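PDB 6RY0: mannan endo-1,6-alpha-mannosidase, which probably cleaves alpha-1,6-mannosidic linkages and is implicated in transferring GPI-anchored glycoproteins into the fungal cell wall. Local coordinates for residues L158-W163 with A207-Y212; G174-G179 with G246-N251; W221-F226 with K284-N289; G293-F298 with R329-V334. One frame throughout, in Å; residues are numbered along the deposited sequence. Where two conformers were deposited one is given.

Contact 1 (L158-W163 with A207-Y212)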
loop_
_atom_site.group_PDB
_atom_site.type_symbol
_atom_site.label_atom_id
_atom_site.label_comp_id
_atom_site.label_asym_id
_atom_site.label_seq_id
_atom_site.Cartn_x
_atom_site.Cartn_y
_atom_site.Cartn_z
ATOM N N LEU A 158 -2.661 -15.931 -3.922
ATOM C CA LEU A 158 -2.303 -14.795 -4.767
ATOM C C LEU A 158 -1.124 -14.034 -4.191
ATOM O O LEU A 158 -0.195 -13.650 -4.925
ATOM C CB LEU A 158 -3.515 -13.873 -4.952
ATOM C CG LEU A 158 -4.595 -14.420 -5.897
ATOM C CD1 LEU A 158 -5.884 -13.673 -5.698
ATOM C CD2 LEU A 158 -4.124 -14.365 -7.353
ATOM N N ALA A 159 -1.136 -13.781 -2.879
ATOM C CA ALA A 159 0.013 -13.143 -2.240
ATOM C C ALA A 159 1.280 -13.969 -2.409
ATOM O O ALA A 159 2.352 -13.441 -2.698
ATOM C CB ALA A 159 -0.297 -12.902 -0.773
ATOM N N GLN A 160 1.165 -15.281 -2.213
ATOM C CA GLN A 160 2.292 -16.173 -2.408
ATOM C C GLN A 160 2.817 -16.146 -3.833
ATOM O O GLN A 160 4.021 -16.237 -4.049
ATOM C CB GLN A 160 1.898 -17.624 -2.073
ATOM C CG GLN A 160 1.653 -17.854 -0.606
ATOM C CD GLN A 160 1.155 -19.250 -0.353
ATOM O OE1 GLN A 160 0.253 -19.730 -1.025
ATOM N NE2 GLN A 160 1.729 -19.901 0.638
ATOM N N ALA A 161 1.924 -16.026 -4.821
ATOM C CA ALA A 161 2.361 -15.991 -6.211
ATOM C C ALA A 161 3.138 -14.724 -6.514
ATOM O O ALA A 161 4.177 -14.767 -7.160
ATOM C CB ALA A 161 1.173 -16.109 -7.136
ATOM N N VAL A 162 2.635 -13.591 -6.042
ATOM C CA VAL A 162 3.376 -12.344 -6.211
ATOM C C VAL A 162 4.751 -12.451 -5.579
ATOM O O VAL A 162 5.761 -12.160 -6.221
ATOM C CB VAL A 162 2.580 -11.125 -5.689
ATOM C CG1 VAL A 162 3.459 -9.890 -5.698
ATOM C CG2 VAL A 162 1.323 -10.931 -6.519
ATOM N N TRP A 163 4.803 -12.876 -4.328
ATOM C CA TRP A 163 6.065 -12.967 -3.630
ATOM C C TRP A 163 7.029 -13.907 -4.367
ATOM O O TRP A 163 8.208 -13.609 -4.529
ATOM C CB TRP A 163 5.818 -13.430 -2.181
ATOM C CG TRP A 163 7.106 -13.538 -1.385
ATOM C CD1 TRP A 163 7.697 -12.555 -0.651
ATOM C CD2 TRP A 163 7.956 -14.662 -1.310
ATOM N NE1 TRP A 163 8.870 -12.998 -0.131
ATOM C CE2 TRP A 163 9.062 -14.294 -0.532
ATOM C CE3 TRP A 163 7.883 -15.972 -1.816
ATOM C CZ2 TRP A 163 10.103 -15.178 -0.267
ATOM C CZ3 TRP A 163 8.890 -16.843 -1.559
ATOM C CH2 TRP A 163 10.002 -16.448 -0.801
ATOM N N ALA A 207 7.540 -10.445 5.014
ATOM C CA ALA A 207 7.331 -10.383 6.461
ATOM C C ALA A 207 5.919 -10.861 6.824
ATOM O O ALA A 207 5.710 -11.581 7.793
ATOM C CB ALA A 207 7.574 -8.984 6.934
ATOM N N ARG A 208 4.950 -10.426 6.040
ATOM C CA ARG A 208 3.553 -10.773 6.289
ATOM C C ARG A 208 3.272 -12.230 5.977
ATOM O O ARG A 208 2.528 -12.904 6.708
ATOM C CB ARG A 208 2.632 -9.846 5.487
ATOM C CG ARG A 208 2.727 -8.424 6.005
ATOM C CD ARG A 208 2.158 -7.403 5.063
ATOM N NE ARG A 208 0.716 -7.465 4.988
ATOM C CZ ARG A 208 0.006 -6.684 4.185
ATOM N NH1 ARG A 208 0.593 -5.800 3.365
ATOM N NH2 ARG A 208 -1.316 -6.781 4.182
ATOM N N LEU A 209 3.865 -12.760 4.918
ATOM C CA LEU A 209 3.710 -14.185 4.621
ATOM C C LEU A 209 4.348 -15.025 5.697
ATOM O O LEU A 209 3.812 -16.079 6.060
ATOM C CB LEU A 209 4.239 -14.506 3.220
ATOM C CG LEU A 209 3.311 -14.060 2.094
ATOM C CD1 LEU A 209 4.052 -14.006 0.748
ATOM C CD2 LEU A 209 2.088 -14.973 2.000
ATOM N N ALA A 210 5.492 -14.597 6.210
ATOM C CA ALA A 210 6.109 -15.309 7.336
ATOM C C ALA A 210 5.167 -15.381 8.525
ATOM O O ALA A 210 4.942 -16.441 9.096
ATOM C CB ALA A 210 7.402 -14.638 7.753
ATOM N N ARG A 211 4.607 -14.236 8.910
ATOM C CA ARG A 211 3.739 -14.243 10.080
ATOM C C ARG A 211 2.499 -15.126 9.850
ATOM O O ARG A 211 2.052 -15.840 10.745
ATOM C CB ARG A 211 3.332 -12.830 10.487
ATOM C CG ARG A 211 2.572 -12.816 11.806
ATOM C CD ARG A 211 2.132 -11.442 12.215
ATOM N NE ARG A 211 1.460 -11.429 13.505
ATOM C CZ ARG A 211 0.143 -11.454 13.686
ATOM N NH1 ARG A 211 -0.692 -11.547 12.675
ATOM N NH2 ARG A 211 -0.355 -11.340 14.923
ATOM N N TYR A 212 1.915 -15.024 8.670
ATOM C CA TYR A 212 0.670 -15.738 8.437
ATOM C C TYR A 212 0.910 -17.246 8.391
ATOM O O TYR A 212 0.182 -18.028 8.990
ATOM C CB TYR A 212 0.021 -15.268 7.130
ATOM C CG TYR A 212 -1.370 -15.824 6.914
ATOM C CD1 TYR A 212 -1.577 -17.104 6.433
ATOM C CD2 TYR A 212 -2.491 -15.060 7.215
ATOM C CE1 TYR A 212 -2.846 -17.626 6.287
ATOM C CE2 TYR A 212 -3.785 -15.575 7.052
ATOM C CZ TYR A 212 -3.949 -16.867 6.593
ATOM O OH TYR A 212 -5.216 -17.389 6.441
#
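Leu209 packs against three residues of helix segment 158-163: Ala159, Gln160 and Trp163. Along 207-212, the first two residues face elsewhere. Leu209 follows, and its CB is directed toward the partner helix. Its CG stands anti to its own carbonyl carbon (chi1 -76°), which carries the two methyl groups across the gap. CD1 presses on the start of the Trp163 side chain: Leu209 CD1 is 3.5 Å from Trp163 CB and 3.8 Å from Trp163 CG. Leu209 CD1 also lies 3.9 Å from Ala159 O, an oxygen already engaged by the helical bond from Trp163 N. The other branch ends in CD2. Leu209 CD2 is 3.9 Å from Gln160 CG and 4.2 Å from Ala159 CB. The two methyls thus spread over one turn of the helix. Gln160 lends only its aliphatic part here. Its amide turns off to Asp421 and Tyr218. No hydrogen bond joins the two segments. The local axes come within 10.9 Å and cross at a steep slant, with 136° between their directions. The Trp163 ring is stacked with Phe202 and meets Tyr218 edge-to-face. Helix 127-142 packs on Leu209 through Met138, and helix 216-231 does so through Tyr218. The contact is therefore a buried joint between helices 155-167 and 196-213, with two further helices closing round it.

Contact 2 (G174-G179 with G246-N251); sequences GTCNGG and GHVEHN
Thr175 and Val248 meet because their first torsions bring OG1 and CG1 together. In Thr175, OG1 sits between the backbone N and the carbonyl carbon (chi1 66°). In Val248, CG1 lies anti to the carbonyl carbon (chi1 -60°). The two side chains cross at a slant, and Thr175 OG1 comes within 3.5 Å of Val248 CG1. This is van der Waals contact. The polar partner of the hydroxyl is Asp173. Cys176 is the other key residue, its SG lying beside its own backbone N. Cys176 SG lies 3.4 Å from Asn251 C and 4.0 Å from Val248 CA. It is bonded to Cys252 SG, so the short approach to Asn251 follows from the disulfide to the next residue. A water adds a polar bridge. The water accepts from Cys176 N at 2.8 Å and donates to Asn251 OD1 at 2.8 Å. No direct hydrogen bond links the segments. The second segment begins as the end of strand 245-247, which pairs antiparallel with strand 193-195. Lys194 of that strand ties the first segment down by binding the carbonyls of Thr175, Gly178 and Gly179. Beside the disulfide lie the van der Waals touch of Val248 on Thr175 and Cys176, and one bridging water. The disulfide thus joins 174-179 covalently to the residue right after 246-251, which probably limits the movement of both at the surface.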
loop_
_atom_site.group_PDB
_atom_site.type_symbol
_atom_site.label_atom_id
_atom_site.label_comp_id
_atom_site.label_asym_id
_atom_site.label_seq_id
_atom_site.Cartn_x
_atom_site.Cartn_y
_atom_site.Cartn_z
ATOM N N GLY A 174 23.486 -9.156 -9.793
ATOM C CA GLY A 174 24.593 -8.702 -8.979
ATOM C C GLY A 174 24.785 -7.201 -8.985
ATOM O O GLY A 174 25.606 -6.705 -8.210
ATOM N N THR A 175 24.049 -6.463 -9.806
ATOM C CA THR A 175 24.217 -5.032 -9.799
ATOM C C THR A 175 23.809 -4.479 -8.432
ATOM O O THR A 175 22.831 -4.922 -7.854
ATOM C CB THR A 175 23.459 -4.362 -10.950
ATOM O OG1 THR A 175 22.043 -4.513 -10.790
ATOM C CG2 THR A 175 23.891 -4.948 -12.291
ATOM N N CYS A 176 24.564 -3.519 -7.914
ATOM C CA CYS A 176 24.325 -2.995 -6.590
ATOM C C CYS A 176 24.318 -4.069 -5.509
ATOM O O CYS A 176 23.764 -3.870 -4.453
ATOM C CB CYS A 176 23.054 -2.163 -6.520
ATOM S SG CYS A 176 23.010 -0.926 -7.847
ATOM N N ASN A 177 24.963 -5.196 -5.796
ATOM C CA ASN A 177 25.015 -6.350 -4.878
ATOM C C ASN A 177 23.618 -6.910 -4.550
ATOM O O ASN A 177 23.457 -7.603 -3.563
ATOM C CB ASN A 177 25.768 -6.036 -3.583
ATOM C CG ASN A 177 27.164 -5.533 -3.843
ATOM O OD1 ASN A 177 27.824 -5.949 -4.770
ATOM N ND2 ASN A 177 27.629 -4.637 -2.992
ATOM N N GLY A 178 22.642 -6.659 -5.413
ATOM C CA GLY A 178 21.308 -7.196 -5.242
ATOM C C GLY A 178 20.252 -6.134 -5.294
ATOM O O GLY A 178 20.468 -5.068 -5.852
ATOM N N GLY A 179 19.077 -6.452 -4.768
ATOM C CA GLY A 179 17.905 -5.594 -4.827
ATOM C C GLY A 179 17.092 -5.799 -6.086
ATOM O O GLY A 179 17.623 -6.141 -7.146
ATOM N N GLY A 246 18.171 4.532 -6.566
ATOM C CA GLY A 246 19.410 4.843 -7.248
ATOM C C GLY A 246 19.492 3.984 -8.502
ATOM O O GLY A 246 18.705 3.046 -8.671
ATOM N N HIS A 247 20.418 4.291 -9.403
ATOM C CA HIS A 247 20.508 3.609 -10.686
ATOM C C HIS A 247 21.682 2.649 -10.762
ATOM O O HIS A 247 22.799 2.931 -10.275
ATOM C CB HIS A 247 20.637 4.617 -11.822
ATOM C CG HIS A 247 19.426 5.473 -11.993
ATOM N ND1 HIS A 247 19.285 6.685 -11.359
ATOM C CD2 HIS A 247 18.298 5.293 -12.721
ATOM C CE1 HIS A 247 18.121 7.220 -11.690
ATOM N NE2 HIS A 247 17.499 6.390 -12.513
ATOM N N VAL A 248 21.471 1.543 -11.476
ATOM C CA VAL A 248 22.512 0.531 -11.585
ATOM C C VAL A 248 23.783 1.027 -12.257
ATOM O O VAL A 248 24.869 0.595 -11.899
ATOM C CB VAL A 248 21.990 -0.747 -12.287
ATOM C CG1 VAL A 248 20.845 -1.325 -11.505
ATOM C CG2 VAL A 248 21.640 -0.498 -13.709
ATOM N N GLU A 249 23.690 1.937 -13.219
ATOM C CA GLU A 249 24.878 2.451 -13.889
ATOM C C GLU A 249 25.822 3.169 -12.938
ATOM O O GLU A 249 26.982 3.356 -13.270
ATOM C CB GLU A 249 24.483 3.439 -14.992
ATOM C CG GLU A 249 23.668 2.869 -16.099
ATOM C CD GLU A 249 22.173 2.962 -15.889
ATOM O OE1 GLU A 249 21.697 3.073 -14.741
ATOM O OE2 GLU A 249 21.460 2.904 -16.912
ATOM N N HIS A 250 25.311 3.621 -11.793
ATOM C CA HIS A 250 26.125 4.269 -10.777
ATOM C C HIS A 250 26.300 3.402 -9.546
ATOM O O HIS A 250 26.597 3.919 -8.459
ATOM C CB HIS A 250 25.512 5.611 -10.388
ATOM C CG HIS A 250 25.394 6.532 -11.539
ATOM N ND1 HIS A 250 26.498 6.958 -12.238
ATOM C CD2 HIS A 250 24.320 7.087 -12.138
ATOM C CE1 HIS A 250 26.102 7.744 -13.223
ATOM N NE2 HIS A 250 24.787 7.843 -13.181
ATOM N N ASN A 251 26.073 2.104 -9.682
ATOM C CA ASN A 251 26.155 1.213 -8.531
ATOM C C ASN A 251 25.213 1.658 -7.421
ATOM O O ASN A 251 25.460 1.429 -6.238
ATOM C CB ASN A 251 27.582 1.081 -7.985
ATOM C CG ASN A 251 28.515 0.400 -8.940
ATOM O OD1 ASN A 251 28.165 -0.528 -9.657
ATOM N ND2 ASN A 251 29.740 0.836 -8.914
HETATM O O HOH W 1 27.192 -2.990 -8.673
#

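Contact 3 (W221-F226 with K284-N289)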
loop_
_atom_site.group_PDB
_atom_site.type_symbol
_atom_site.label_atom_id
_atom_site.label_comp_id
_atom_site.label_asym_id
_atom_site.label_seq_id
_atom_site.Cartn_x
_atom_site.Cartn_y
_atom_site.Cartn_z
ATOM N N TRP A 221 14.115 -14.173 3.432
ATOM C CA TRP A 221 14.123 -13.240 2.308
ATOM C C TRP A 221 13.853 -11.808 2.761
ATOM O O TRP A 221 14.489 -10.862 2.283
ATOM C CB TRP A 221 13.118 -13.663 1.252
ATOM C CG TRP A 221 13.627 -14.597 0.222
ATOM C CD1 TRP A 221 13.408 -15.952 0.132
ATOM C CD2 TRP A 221 14.341 -14.233 -0.945
ATOM N NE1 TRP A 221 13.946 -16.443 -1.024
ATOM C CE2 TRP A 221 14.504 -15.401 -1.723
ATOM C CE3 TRP A 221 14.830 -13.030 -1.417
ATOM C CZ2 TRP A 221 15.131 -15.384 -2.957
ATOM C CZ3 TRP A 221 15.475 -13.018 -2.620
ATOM C CH2 TRP A 221 15.624 -14.182 -3.379
ATOM N N ALA A 222 12.870 -11.637 3.638
ATOM C CA ALA A 222 12.555 -10.281 4.106
ATOM C C ALA A 222 13.764 -9.663 4.781
ATOM O O ALA A 222 14.097 -8.500 4.548
ATOM C CB ALA A 222 11.366 -10.340 5.034
ATOM N N GLU A 223 14.441 -10.435 5.635
ATOM C CA GLU A 223 15.674 -9.995 6.318
ATOM C C GLU A 223 16.698 -9.553 5.265
ATOM O O GLU A 223 17.350 -8.509 5.392
ATOM C CB GLU A 223 16.292 -11.114 7.221
ATOM C CG GLU A 223 15.467 -11.718 8.450
ATOM C CD GLU A 223 15.808 -11.142 9.861
ATOM O OE1 GLU A 223 16.600 -10.171 9.879
ATOM O OE2 GLU A 223 15.251 -11.633 10.945
ATOM N N LYS A 224 16.899 -10.396 4.252
ATOM C CA LYS A 224 17.903 -10.131 3.236
ATOM C C LYS A 224 17.608 -8.821 2.523
ATOM O O LYS A 224 18.520 -8.008 2.275
ATOM C CB LYS A 224 17.925 -11.308 2.247
ATOM C CG LYS A 224 18.929 -11.201 1.137
ATOM C CD LYS A 224 18.845 -12.447 0.252
ATOM C CE LYS A 224 20.167 -12.925 -0.315
ATOM N NZ LYS A 224 20.640 -11.940 -1.263
ATOM N N ILE A 225 16.351 -8.609 2.135
ATOM C CA ILE A 225 16.023 -7.402 1.377
ATOM C C ILE A 225 16.113 -6.157 2.249
ATOM O O ILE A 225 16.605 -5.112 1.791
ATOM C CB ILE A 225 14.633 -7.528 0.741
ATOM C CG1 ILE A 225 14.591 -8.644 -0.259
ATOM C CG2 ILE A 225 14.131 -6.195 0.204
ATOM C CD1 ILE A 225 15.376 -8.342 -1.511
ATOM N N PHE A 226 15.679 -6.237 3.498
ATOM C CA PHE A 226 15.832 -5.102 4.403
ATOM C C PHE A 226 17.303 -4.752 4.583
ATOM O O PHE A 226 17.697 -3.587 4.535
ATOM C CB PHE A 226 15.198 -5.417 5.751
ATOM C CG PHE A 226 15.089 -4.195 6.617
ATOM C CD1 PHE A 226 16.147 -3.796 7.406
ATOM C CD2 PHE A 226 13.910 -3.431 6.641
ATOM C CE1 PHE A 226 16.023 -2.645 8.195
ATOM C CE2 PHE A 226 13.801 -2.309 7.416
ATOM C CZ PHE A 226 14.851 -1.928 8.170
ATOM N N LYS A 284 12.733 -4.754 16.775
ATOM C CA LYS A 284 12.150 -3.702 17.596
ATOM C C LYS A 284 12.892 -2.396 17.384
ATOM O O LYS A 284 12.281 -1.337 17.253
ATOM C CB LYS A 284 12.139 -4.064 19.083
ATOM C CG LYS A 284 11.349 -3.041 19.892
ATOM C CD LYS A 284 11.273 -3.375 21.353
ATOM C CE LYS A 284 10.517 -2.313 22.137
ATOM N NZ LYS A 284 11.201 -0.992 22.123
ATOM N N ASP A 285 14.218 -2.461 17.365
ATOM C CA ASP A 285 15.028 -1.269 17.165
ATOM C C ASP A 285 14.742 -0.631 15.828
ATOM O O ASP A 285 14.672 0.602 15.712
ATOM C CB ASP A 285 16.528 -1.588 17.244
ATOM C CG ASP A 285 16.992 -2.037 18.594
ATOM O OD1 ASP A 285 16.293 -1.797 19.594
ATOM O OD2 ASP A 285 18.106 -2.589 18.664
ATOM N N ARG A 286 14.576 -1.460 14.796
ATOM C CA ARG A 286 14.284 -0.958 13.454
ATOM C C ARG A 286 12.897 -0.312 13.402
ATOM O O ARG A 286 12.736 0.750 12.808
ATOM C CB ARG A 286 14.433 -2.083 12.421
ATOM C CG ARG A 286 15.873 -2.513 12.236
ATOM C CD ARG A 286 16.011 -3.864 11.585
ATOM N NE ARG A 286 17.402 -4.271 11.635
ATOM C CZ ARG A 286 17.915 -5.263 10.949
ATOM N NH1 ARG A 286 17.156 -5.982 10.134
ATOM N NH2 ARG A 286 19.213 -5.535 11.100
ATOM N N VAL A 287 11.892 -0.941 14.034
ATOM C CA VAL A 287 10.583 -0.318 14.166
ATOM C C VAL A 287 10.719 1.044 14.814
ATOM O O VAL A 287 10.185 2.047 14.322
ATOM C CB VAL A 287 9.646 -1.230 14.991
ATOM C CG1 VAL A 287 8.405 -0.481 15.492
ATOM C CG2 VAL A 287 9.231 -2.461 14.185
ATOM N N ASP A 288 11.425 1.096 15.935
ATOM C CA ASP A 288 11.494 2.339 16.701
ATOM C C ASP A 288 12.217 3.429 15.914
ATOM O O ASP A 288 11.791 4.582 15.926
ATOM C CB ASP A 288 12.194 2.073 18.030
ATOM C CG ASP A 288 11.373 1.197 18.963
ATOM O OD1 ASP A 288 10.157 1.045 18.737
ATOM O OD2 ASP A 288 11.970 0.712 19.951
ATOM N N ASN A 289 13.303 3.079 15.234
ATOM C CA ASN A 289 14.050 4.047 14.439
ATOM C C ASN A 289 13.258 4.539 13.239
ATOM O O ASN A 289 13.237 5.741 12.970
ATOM C CB ASN A 289 15.386 3.457 14.003
ATOM C CG ASN A 289 16.430 3.473 15.105
ATOM O OD1 ASN A 289 16.451 4.370 15.926
ATOM N ND2 ASN A 289 17.308 2.504 15.099
#
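Phe226 and Arg286 form the tight part of this contact between two helices. The Arg286 chain is extended from CG to NE and runs alongside the Phe226 side chain, which comes the opposite way. Arg286 CD lies 3.6 Å from Phe226 CE1. Farther out, Arg286 NH1 is 3.6 Å from Phe226 CD1. The ring and guanidinium planes are nearly parallel, 9° apart, but the approach is oblique. Phe226 CG is anti to its backbone N (chi1 -169°), which lets the ring reach Arg286. Trp283 meets the Phe226 ring edge-to-face and takes Arg286 in a cation-pi contact. A leucine in place of Arg286 would be too short to run along the phenyl ring, and it would probably uncover part of Phe226 and leave Trp283 without its cation-pi partner. The looser side belongs to Glu223, which is partly exposed and was deposited in two conformers. In the conformer given, Glu223 OE1 is 4.2 Å from Arg286 NH1, too far for a salt bridge. Its carboxylate is instead held by Trp283 and Lys282. Helix 261-278 packs on both helices: Met274 touches Ala222, and Ala271 touches Val287. The contact thus joins helices 216-231 and 281-298 across that neighbour, with Phe203 of helix 196-213 backing the Phe226 ring.

Contact 4 (G293-F298 with R329-V334); sequences GILRDF and RWMAVV
Met331 reaches across to Ile294 and Leu295, joining two helices of what is, as in other family 76 enzymes, an (alpha/alpha)6 barrel. The apolar contacts come first. Ile294 CG2 lies 4.0 Å from Met331 SD and 4.1 Å from Met331 CE. The two side chains lie alongside one another, pointing in opposite senses. The methionine chain is straight at chi2 and bends at chi3 (74°), which turns CE aside. There Met331 CE comes to 4.4 Å from Leu295 CD2, a lighter touch. No hydrogen bond or charge pair crosses between the segments, and their backbones stay well apart, with 10.1 Å from Ile294 CA to Met331 CA. Other helices pack on the same residues. Ile294 also rests on Ala264 and Leu268 of helix 261-278, and Met331 on Ile345 of helix 342-358. The polar interactions lie within 293-298, on a different side of the helix. Arg296 grips Asp297 side-on through NE and NH2, one nitrogen to each carboxylate oxygen. The bond from Arg296 NE to Asp297 OD1 is 2.9 Å long and almost straight (176°), though it meets the oxygen from above the carboxylate plane. On one face of this guanidinium, toward its rim, Gly293 CA sits 3.5 Å above the plane.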
loop_
_atom_site.group_PDB
_atom_site.type_symbol
_atom_site.label_atom_id
_atom_site.label_comp_id
_atom_site.label_asym_id
_atom_site.label_seq_id
_atom_site.Cartn_x
_atom_site.Cartn_y
_atom_site.Cartn_z
ATOM N N GLY A 293 11.809 8.447 12.692
ATOM C CA GLY A 293 12.008 9.191 11.470
ATOM C C GLY A 293 10.700 9.663 10.850
ATOM O O GLY A 293 10.612 10.815 10.394
ATOM N N ILE A 294 9.703 8.794 10.807
ATOM C CA ILE A 294 8.428 9.162 10.202
ATOM C C ILE A 294 7.758 10.302 10.941
ATOM O O ILE A 294 7.243 11.252 10.329
ATOM C CB ILE A 294 7.526 7.929 10.146
ATOM C CG1 ILE A 294 8.010 6.955 9.087
ATOM C CG2 ILE A 294 6.068 8.302 9.931
ATOM C CD1 ILE A 294 7.479 5.534 9.256
ATOM N N LEU A 295 7.748 10.211 12.261
ATOM C CA LEU A 295 7.118 11.241 13.063
ATOM C C LEU A 295 7.835 12.571 12.893
ATOM O O LEU A 295 7.204 13.621 12.855
ATOM C CB LEU A 295 7.059 10.834 14.538
ATOM C CG LEU A 295 6.158 9.648 14.816
ATOM C CD1 LEU A 295 6.374 9.137 16.218
ATOM C CD2 LEU A 295 4.687 9.936 14.561
ATOM N N ARG A 296 9.156 12.530 12.778
ATOM C CA ARG A 296 9.954 13.726 12.565
ATOM C C ARG A 296 9.730 14.343 11.193
ATOM O O ARG A 296 9.670 15.563 11.041
ATOM C CB ARG A 296 11.428 13.324 12.742
ATOM C CG ARG A 296 12.450 14.401 12.459
ATOM C CD ARG A 296 13.850 13.824 12.378
ATOM N NE ARG A 296 13.953 12.972 11.189
ATOM C CZ ARG A 296 14.612 11.823 11.083
ATOM N NH1 ARG A 296 15.309 11.333 12.104
ATOM N NH2 ARG A 296 14.565 11.150 9.945
ATOM N N ASP A 297 9.671 13.488 10.183
ATOM C CA ASP A 297 9.713 13.963 8.811
ATOM C C ASP A 297 8.357 14.238 8.182
ATOM O O ASP A 297 8.230 15.198 7.402
ATOM C CB ASP A 297 10.459 12.946 7.932
ATOM C CG ASP A 297 11.928 12.795 8.299
ATOM O OD1 ASP A 297 12.497 13.767 8.862
ATOM O OD2 ASP A 297 12.511 11.734 7.982
ATOM N N PHE A 298 7.369 13.398 8.466
ATOM C CA PHE A 298 6.107 13.464 7.724
ATOM C C PHE A 298 4.957 14.053 8.495
ATOM O O PHE A 298 3.942 14.361 7.894
ATOM C CB PHE A 298 5.699 12.077 7.198
ATOM C CG PHE A 298 6.657 11.569 6.165
ATOM C CD1 PHE A 298 6.680 12.131 4.908
ATOM C CD2 PHE A 298 7.560 10.573 6.472
ATOM C CE1 PHE A 298 7.589 11.693 3.960
ATOM C CE2 PHE A 298 8.462 10.134 5.548
ATOM C CZ PHE A 298 8.488 10.714 4.290
ATOM N N ARG A 329 -3.308 3.784 7.261
ATOM C CA ARG A 329 -3.768 2.395 7.431
ATOM C C ARG A 329 -2.652 1.503 7.944
ATOM O O ARG A 329 -2.883 0.634 8.795
ATOM C CB ARG A 329 -4.327 1.837 6.097
ATOM C CG ARG A 329 -5.689 2.317 5.758
ATOM C CD ARG A 329 -6.061 2.037 4.268
ATOM N NE ARG A 329 -5.839 0.680 3.955
ATOM C CZ ARG A 329 -5.156 0.236 2.909
ATOM N NH1 ARG A 329 -4.658 1.019 1.954
ATOM N NH2 ARG A 329 -4.940 -1.093 2.813
ATOM N N TRP A 330 -1.458 1.675 7.394
ATOM C CA TRP A 330 -0.324 0.835 7.763
ATOM C C TRP A 330 0.144 1.150 9.180
ATOM O O TRP A 330 0.412 0.232 9.968
ATOM C CB TRP A 330 0.812 1.002 6.775
ATOM C CG TRP A 330 0.527 0.486 5.406
ATOM C CD1 TRP A 330 -0.428 -0.391 5.026
ATOM C CD2 TRP A 330 1.228 0.866 4.219
ATOM N NE1 TRP A 330 -0.372 -0.562 3.652
ATOM C CE2 TRP A 330 0.645 0.202 3.145
ATOM C CE3 TRP A 330 2.288 1.733 3.970
ATOM C CZ2 TRP A 330 1.101 0.337 1.847
ATOM C CZ3 TRP A 330 2.722 1.904 2.676
ATOM C CH2 TRP A 330 2.137 1.189 1.635
ATOM N N MET A 331 0.242 2.430 9.529
ATOM C CA MET A 331 0.643 2.786 10.896
ATOM C C MET A 331 -0.368 2.299 11.927
ATOM O O MET A 331 0.003 1.879 13.018
ATOM C CB MET A 331 0.904 4.275 11.038
ATOM C CG MET A 331 2.170 4.726 10.300
ATOM S SD MET A 331 2.548 6.481 10.457
ATOM C CE MET A 331 3.154 6.540 12.134
ATOM N N ALA A 332 -1.647 2.325 11.586
ATOM C CA ALA A 332 -2.653 1.802 12.487
ATOM C C ALA A 332 -2.412 0.318 12.762
ATOM O O ALA A 332 -2.454 -0.143 13.911
ATOM C CB ALA A 332 -4.044 2.074 11.963
ATOM N N VAL A 333 -2.139 -0.465 11.719
ATOM C CA VAL A 333 -1.860 -1.893 11.911
ATOM C C VAL A 333 -0.587 -2.109 12.745
ATOM O O VAL A 333 -0.540 -3.029 13.568
ATOM C CB VAL A 333 -1.804 -2.628 10.556
ATOM C CG1 VAL A 333 -1.213 -4.024 10.702
ATOM C CG2 VAL A 333 -3.186 -2.687 9.973
ATOM N N VAL A 334 0.428 -1.249 12.572
ATOM C CA VAL A 334 1.628 -1.337 13.378
ATOM C C VAL A 334 1.281 -1.315 14.870
ATOM O O VAL A 334 1.904 -2.008 15.660
ATOM C CB VAL A 334 2.627 -0.244 12.993
ATOM C CG1 VAL A 334 3.753 -0.089 14.010
ATOM C CG2 VAL A 334 3.179 -0.512 11.599
#

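In the fold
From the N terminus, helix 155-167 opens contact 1, and the loop after it opens contact 2. Helix 196-213 returns to close contact 1. Helix 216-231 then opens contact 3 before 246-251 closes contact 2. Contact 2 therefore crosses both contacts 1 and 3. Helix 281-298 closes contact 3 and goes straight on to open contact 4, which helix 323-337 closes, in series with all the others. Contacts 1 and 3 touch where Trp163 meets Trp221 edge-to-face. Contacts 1, 3 and 4 tie helices of the barrel together. Contact 2 joins a surface loop to the end of strand 245-247, with its centre about 26 Å from that of contact 1.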